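Aerobactin synthase IucA (Klebsiella pneumoniae subsp. pneumoniae, PDB 5JM8) binds ATP and magnesium and, as an NRPS-independent siderophore (NIS) synthetase, probably couples acetyl-hydroxylysine to citrate in aerobactin assembly. Local coordinates at residues Y169-A174 and T263-L268; A141-L146 and P258-T263. One frame throughout, in Å; residues are numbered along the deposited sequence.

Contact 1. Residues Y169-A174 and T263-L268; sequences YLPDFA and TSSRSL. With ATP (adenosine-5'-triphosphate), chain I.
Oxygen O1B of the ATP beta phosphate is gripped by two N-H groups of Arg266: NE donates to O1B at 3.2 Å, and NH1 adds a weak bond to O1B at 3.4 Å. NH1 also donates to the second beta oxygen, with 3.2 Å between Arg266 NH1 and ATP O2B. Phosphorus PB therefore lies at the edge of the guanidinium and in its plane, while O2B comes in obliquely. Arg266 CG sits between the backbone N and the carbonyl carbon (chi1 61°), and from there the chain runs extended to NE, which carries the charged end out to the phosphates. That charge probably offsets some of the triphosphate's negative charge. NH2 has a weak hydrogen bond of its own to Arg290 O. Ser264 OG donates toward the gamma phosphate, but its acceptor O1G is modelled too near a neighbour for this bond to be more than doubtful in detail.

The protein segments themselves meet by van der Waals packing, with no hydrogen bond between them. Ser265 OG lies 3.3 Å from Leu170 CD2 and 3.4 Å from Pro171 CD, and Pro171 CG also comes within 4.3 Å of Thr263 CA. Ser265 has a positive phi (66°), and Arg266 N reaches back to Ser264 O at 2.6 Å, a classic gamma turn. The turn leaves Ser265 against the proline while Ser264 and Arg266 direct their CB atoms away from it, Arg266 reaching ATP. Pro171 in turn opens a type I beta turn that closes at Ala174.

Segment 169-174 leads from helix 163-169 to strand 177-185; segment 263-268 runs into strand 267-269, antiparallel to strand 275-284, with backbone bonds from Leu268 to Ile277 and from Arg266, just before the strand, to Phe279.

Contact 2. Residues A141-L146 and P258-T263; sequences AEQALL and PWLPTT
Glu142 OE1 accepts from two donors of Thr263: the hydroxyl donates from OG1 to OE1 at 2.8 Å, and the backbone amide from Thr263 N to the same OE1 at 3.2 Å, almost straight at 170°. Both donors meet the oxygen nearly in line with its C-O bond, so one carboxylate oxygen fixes the threonine through main chain and side chain together. A bend at chi2 (-61°) brings the carboxylate alongside Thr262, the two side chains pointing the same way, with Thr262 CB 3.4 Å from Glu142 OE1. The other oxygen, OE2, makes a salt bridge with Arg446, which would favour the charged form of the acid. Thr263 OG1, having given its hydrogen to the glutamate, is also bonded to Gln429 NE2, and Gln429 belongs to the magnesium site.

Gln143 handles the strand side. Its chain is extended beyond CG, and the amide crosses Leu260 at about a right angle, NE2 lying 3.6 Å from Leu260 CB and OE1 3.8 Å from Leu260 CD2. From there NE2 gives a weak bond to Pro261 O at 3.4 Å; its stronger acceptor is Pro175 O. The hydroxyl of Thr262 is likewise taken up outside the segment, by Ser267 O.

Apolar contact completes the pairing: Leu145 CD2 approaches Thr263 CG2 to 4.2 Å, and the leucine also touches ATP. The end of helix 138-142 is thus tied to the exit of strand 258-261 chiefly by one buried acid. One end of the contact borders the ATP site of the IucA/IucC family region: Leu145 lines the nucleotide pocket, and Thr263 stands second shell to magnesium through Gln429.

How the contacts relate
The centres of the two contacts are about 5 Å apart, and Thr263 belongs to both. Along the chain the segments alternate: 141-146, then 169-174, then 258-263, then 263-268, so the later two form one continuous run that receives the two earlier ones. Strands 258-261 and 267-269 are antiparallel neighbours in one sheet, and the turn between them carries contact 1 and much of contact 2. Pro171 of contact 1 packs on Thr262 and on the carbonyl of Pro261. All four segments belong to the IucA/IucC part of the chain; contact 1 supplies phosphate ligands, while contact 2 brings Leu145 to the same ATP.

Contact 1. Residues Y169-A174 and T263-L268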
loop_
_atom_site.group_PDB
_atom_site.type_symbol
_atom_site.label_atom_id
_atom_site.label_comp_id
_atom_site.label_asym_id
_atom_site.label_seq_id
_atom_site.Cartn_x
_atom_site.Cartn_y
_atom_site.Cartn_z
ATOM N N TYR A 169 20.123 17.355 10.401
ATOM C CA TYR A 169 20.404 16.379 11.453
ATOM C C TYR A 169 19.453 16.470 12.648
ATOM O O TYR A 169 19.450 15.589 13.512
ATOM C CB TYR A 169 21.857 16.544 11.906
ATOM C CG TYR A 169 22.844 16.305 10.779
ATOM C CD1 TYR A 169 22.721 15.197 9.951
ATOM C CD2 TYR A 169 23.878 17.195 10.527
ATOM C CE1 TYR A 169 23.605 14.972 8.917
ATOM C CE2 TYR A 169 24.771 16.978 9.489
ATOM C CZ TYR A 169 24.627 15.863 8.688
ATOM O OH TYR A 169 25.504 15.631 7.653
ATOM N N LEU A 170 18.642 17.522 12.689
ATOM C CA LEU A 170 17.575 17.635 13.677
ATOM C C LEU A 170 16.245 17.248 13.034
ATOM O O LEU A 170 16.129 17.244 11.810
ATOM C CB LEU A 170 17.501 19.055 14.238
ATOM C CG LEU A 170 18.771 19.602 14.891
ATOM C CD1 LEU A 170 18.546 21.042 15.281
ATOM C CD2 LEU A 170 19.184 18.778 16.100
ATOM N N PRO A 171 15.239 16.910 13.855
ATOM C CA PRO A 171 13.942 16.495 13.306
ATOM C C PRO A 171 13.055 17.647 12.859
ATOM O O PRO A 171 12.094 17.423 12.124
ATOM C CB PRO A 171 13.291 15.763 14.479
ATOM C CG PRO A 171 13.885 16.399 15.685
ATOM C CD PRO A 171 15.310 16.696 15.311
ATOM N N ASP A 172 13.375 18.856 13.304
ATOM C CA ASP A 172 12.474 19.996 13.177
ATOM C C ASP A 172 12.027 20.241 11.733
ATOM O O ASP A 172 10.851 20.500 11.480
ATOM C CB ASP A 172 13.144 21.256 13.740
ATOM C CG ASP A 172 13.595 21.086 15.182
ATOM O OD1 ASP A 172 14.344 20.128 15.466
ATOM O OD2 ASP A 172 13.201 21.909 16.034
ATOM N N PHE A 173 12.965 20.145 10.792
ATOM C CA PHE A 173 12.682 20.413 9.381
ATOM C C PHE A 173 12.270 19.136 8.653
ATOM O O PHE A 173 12.172 19.111 7.425
ATOM C CB PHE A 173 13.906 21.040 8.701
ATOM C CG PHE A 173 14.298 22.377 9.271
ATOM C CD1 PHE A 173 14.924 22.463 10.503
ATOM C CD2 PHE A 173 14.045 23.547 8.574
ATOM C CE1 PHE A 173 15.287 23.688 11.031
ATOM C CE2 PHE A 173 14.409 24.774 9.095
ATOM C CZ PHE A 173 15.028 24.844 10.326
ATOM N N ALA A 174 12.031 18.084 9.431
ATOM C CA ALA A 174 11.602 16.789 8.910
ATOM C C ALA A 174 12.524 16.257 7.813
ATOM O O ALA A 174 12.057 15.899 6.729
ATOM C CB ALA A 174 10.176 16.886 8.392
ATOM N N THR A 263 12.799 12.661 17.829
ATOM C CA THR A 263 12.730 13.736 18.817
ATOM C C THR A 263 14.061 13.982 19.534
ATOM O O THR A 263 14.361 15.111 19.927
ATOM C CB THR A 263 11.653 13.441 19.885
ATOM O OG1 THR A 263 11.689 12.052 20.236
ATOM C CG2 THR A 263 10.266 13.793 19.366
ATOM N N SER A 264 14.856 12.926 19.692
ATOM C CA SER A 264 16.115 13.006 20.429
ATOM C C SER A 264 17.306 13.276 19.514
ATOM O O SER A 264 18.446 13.342 19.977
ATOM C CB SER A 264 16.353 11.712 21.204
ATOM O OG SER A 264 16.268 10.589 20.348
ATOM N N SER A 265 17.031 13.410 18.218
ATOM C CA SER A 265 18.044 13.727 17.205
ATOM C C SER A 265 19.087 12.620 17.015
ATOM O O SER A 265 19.337 12.197 15.886
ATOM C CB SER A 265 18.755 15.041 17.543
ATOM O OG SER A 265 17.842 16.124 17.581
ATOM N N ARG A 266 19.702 12.157 18.100
ATOM C CA ARG A 266 20.761 11.155 17.988
ATOM C C ARG A 266 20.207 9.774 17.684
ATOM O O ARG A 266 20.954 8.880 17.286
ATOM C CB ARG A 266 21.603 11.104 19.265
ATOM C CG ARG A 266 20.858 10.725 20.539
ATOM C CD ARG A 266 21.866 10.401 21.633
ATOM N NE ARG A 266 21.290 10.352 22.974
ATOM C CZ ARG A 266 22.001 10.126 24.074
ATOM N NH1 ARG A 266 21.408 10.097 25.259
ATOM N NH2 ARG A 266 23.310 9.927 23.994
ATOM N N SER A 267 18.904 9.601 17.874
ATOM C CA SER A 267 18.248 8.346 17.543
ATOM C C SER A 267 17.567 8.462 16.190
ATOM O O SER A 267 16.750 9.357 15.970
ATOM C CB SER A 267 17.238 7.960 18.620
ATOM O OG SER A 267 17.895 7.692 19.847
ATOM N N LEU A 268 17.924 7.552 15.289
ATOM C CA LEU A 268 17.407 7.557 13.925
ATOM C C LEU A 268 16.395 6.436 13.697
ATOM O O LEU A 268 16.453 5.394 14.348
ATOM C CB LEU A 268 18.556 7.424 12.927
ATOM C CG LEU A 268 19.379 8.678 12.613
ATOM C CD1 LEU A 268 19.887 9.356 13.871
ATOM C CD2 LEU A 268 20.538 8.324 11.691
HETATM P PG ATP I . 16.337 8.316 22.957
HETATM O O1G ATP I . 16.582 8.226 21.473
HETATM O O2G ATP I . 14.874 8.280 23.331
HETATM O O3G ATP I . 17.185 7.374 23.777
HETATM P PB ATP I . 17.693 10.296 24.599
HETATM O O1B ATP I . 18.523 11.470 24.143
HETATM O O2B ATP I . 18.373 9.107 25.241
HETATM O O3B ATP I . 16.772 9.825 23.352
HETATM P PA ATP I . 16.785 11.806 26.857
HETATM O O1A ATP I . 18.204 11.623 27.334
HETATM O O2A ATP I . 15.639 11.580 27.812
HETATM O O3A ATP I . 16.543 10.841 25.590
HETATM O "O5'" ATP I . 16.595 13.270 26.223
HETATM C "C5'" ATP I . 15.315 13.605 25.698
HETATM C "C4'" ATP I . 15.418 14.581 24.535
HETATM O "O4'" ATP I . 14.092 14.908 24.112
HETATM C "C3'" ATP I . 16.115 15.883 24.899
HETATM O "O3'" ATP I . 17.130 16.173 23.929
HETATM C "C2'" ATP I . 15.032 16.945 24.894
HETATM O "O2'" ATP I . 15.467 18.148 24.265
HETATM C "C1'" ATP I . 13.888 16.323 24.111
HETATM N N9 ATP I . 12.573 16.625 24.721
HETATM C C8 ATP I . 11.582 17.273 24.088
HETATM N N7 ATP I . 10.500 17.405 24.896
HETATM C C5 ATP I . 10.804 16.828 26.072
HETATM C C6 ATP I . 10.107 16.616 27.356
HETATM N N6 ATP I . 8.841 17.072 27.513
HETATM N N1 ATP I . 10.775 15.967 28.337
HETATM C C2 ATP I . 12.034 15.519 28.169
HETATM N N3 ATP I . 12.721 15.680 27.024
HETATM C C4 ATP I . 12.174 16.315 25.957
#

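Contact 2. Residues A141-L146 and P258-T263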
loop_
_atom_site.group_PDB
_atom_site.type_symbol
_atom_site.label_atom_id
_atom_site.label_comp_id
_atom_site.label_asym_id
_atom_site.label_seq_id
_atom_site.Cartn_x
_atom_site.Cartn_y
_atom_site.Cartn_z
ATOM N N ALA A 141 5.083 11.732 13.976
ATOM C CA ALA A 141 5.027 12.235 15.343
ATOM C C ALA A 141 6.418 12.598 15.853
ATOM O O ALA A 141 6.584 13.580 16.571
ATOM C CB ALA A 141 4.381 11.206 16.260
ATOM N N GLU A 142 7.414 11.806 15.470
ATOM C CA GLU A 142 8.773 11.998 15.963
ATOM C C GLU A 142 9.408 13.279 15.444
ATOM O O GLU A 142 10.396 13.751 16.000
ATOM C CB GLU A 142 9.656 10.812 15.578
ATOM C CG GLU A 142 9.382 9.542 16.364
ATOM C CD GLU A 142 9.609 9.701 17.853
ATOM O OE1 GLU A 142 10.485 10.498 18.243
ATOM O OE2 GLU A 142 8.904 9.029 18.635
ATOM N N GLN A 143 8.848 13.829 14.371
ATOM C CA GLN A 143 9.387 15.040 13.762
ATOM C C GLN A 143 8.416 16.212 13.848
ATOM O O GLN A 143 8.644 17.258 13.240
ATOM C CB GLN A 143 9.753 14.778 12.301
ATOM C CG GLN A 143 10.895 13.788 12.129
ATOM C CD GLN A 143 11.286 13.598 10.677
ATOM O OE1 GLN A 143 10.446 13.677 9.778
ATOM N NE2 GLN A 143 12.569 13.352 10.439
ATOM N N ALA A 144 7.345 16.040 14.617
ATOM C CA ALA A 144 6.304 17.058 14.718
ATOM C C ALA A 144 6.497 17.965 15.929
ATOM O O ALA A 144 5.716 18.892 16.144
ATOM C CB ALA A 144 4.933 16.399 14.770
ATOM N N LEU A 145 7.533 17.697 16.719
ATOM C CA LEU A 145 7.834 18.531 17.879
ATOM C C LEU A 145 8.719 19.715 17.488
ATOM O O LEU A 145 9.903 19.547 17.192
ATOM C CB LEU A 145 8.513 17.702 18.975
ATOM C CG LEU A 145 8.848 18.435 20.281
ATOM C CD1 LEU A 145 7.582 18.847 21.011
ATOM C CD2 LEU A 145 9.729 17.576 21.173
ATOM N N LEU A 146 8.134 20.909 17.498
ATOM C CA LEU A 146 8.846 22.128 17.125
ATOM C C LEU A 146 9.117 23.019 18.334
ATOM O O LEU A 146 9.985 23.886 18.285
ATOM C CB LEU A 146 8.053 22.915 16.077
ATOM C CG LEU A 146 7.787 22.222 14.740
ATOM C CD1 LEU A 146 7.109 23.201 13.792
ATOM C CD2 LEU A 146 9.070 21.664 14.122
ATOM N N PRO A 258 16.909 5.574 3.654
ATOM C CA PRO A 258 16.778 6.872 4.324
ATOM C C PRO A 258 16.481 6.734 5.813
ATOM O O PRO A 258 15.669 5.894 6.198
ATOM C CB PRO A 258 15.603 7.519 3.594
ATOM C CG PRO A 258 14.762 6.373 3.173
ATOM C CD PRO A 258 15.713 5.250 2.855
ATOM N N TRP A 259 17.132 7.556 6.629
ATOM C CA TRP A 259 16.925 7.543 8.074
ATOM C C TRP A 259 16.380 8.879 8.559
ATOM O O TRP A 259 16.766 9.931 8.057
ATOM C CB TRP A 259 18.229 7.219 8.793
ATOM C CG TRP A 259 18.639 5.804 8.627
ATOM C CD1 TRP A 259 19.271 5.254 7.553
ATOM C CD2 TRP A 259 18.442 4.742 9.565
ATOM N NE1 TRP A 259 19.484 3.914 7.766
ATOM C CE2 TRP A 259 18.980 3.576 8.993
ATOM C CE3 TRP A 259 17.856 4.667 10.830
ATOM C CZ2 TRP A 259 18.956 2.350 9.648
ATOM C CZ3 TRP A 259 17.834 3.450 11.477
ATOM C CH2 TRP A 259 18.380 2.308 10.886
ATOM N N LEU A 260 15.489 8.820 9.543
ATOM C CA LEU A 260 14.845 10.010 10.086
ATOM C C LEU A 260 15.341 10.307 11.499
ATOM O O LEU A 260 15.196 9.468 12.388
ATOM C CB LEU A 260 13.324 9.832 10.112
ATOM C CG LEU A 260 12.531 10.043 8.820
ATOM C CD1 LEU A 260 12.885 9.017 7.753
ATOM C CD2 LEU A 260 11.046 9.998 9.133
ATOM N N PRO A 261 15.940 11.492 11.717
ATOM C CA PRO A 261 16.220 11.836 13.114
ATOM C C PRO A 261 14.932 11.996 13.916
ATOM O O PRO A 261 14.003 12.656 13.451
ATOM C CB PRO A 261 16.987 13.163 13.014
ATOM C CG PRO A 261 16.722 13.679 11.640
ATOM C CD PRO A 261 16.516 12.474 10.781
ATOM N N THR A 262 14.874 11.385 15.095
ATOM C CA THR A 262 13.676 11.434 15.925
ATOM C C THR A 262 13.756 12.599 16.907
ATOM O O THR A 262 14.666 13.423 16.823
ATOM C CB THR A 262 13.475 10.116 16.699
ATOM O OG1 THR A 262 14.527 9.949 17.659
ATOM C CG2 THR A 262 13.470 8.936 15.740
ATOM N N THR A 263 12.799 12.661 17.829
ATOM C CA THR A 263 12.730 13.736 18.817
ATOM C C THR A 263 14.061 13.982 19.534
ATOM O O THR A 263 14.361 15.111 19.927
ATOM C CB THR A 263 11.653 13.441 19.885
ATOM O OG1 THR A 263 11.689 12.052 20.236
ATOM C CG2 THR A 263 10.266 13.793 19.366
#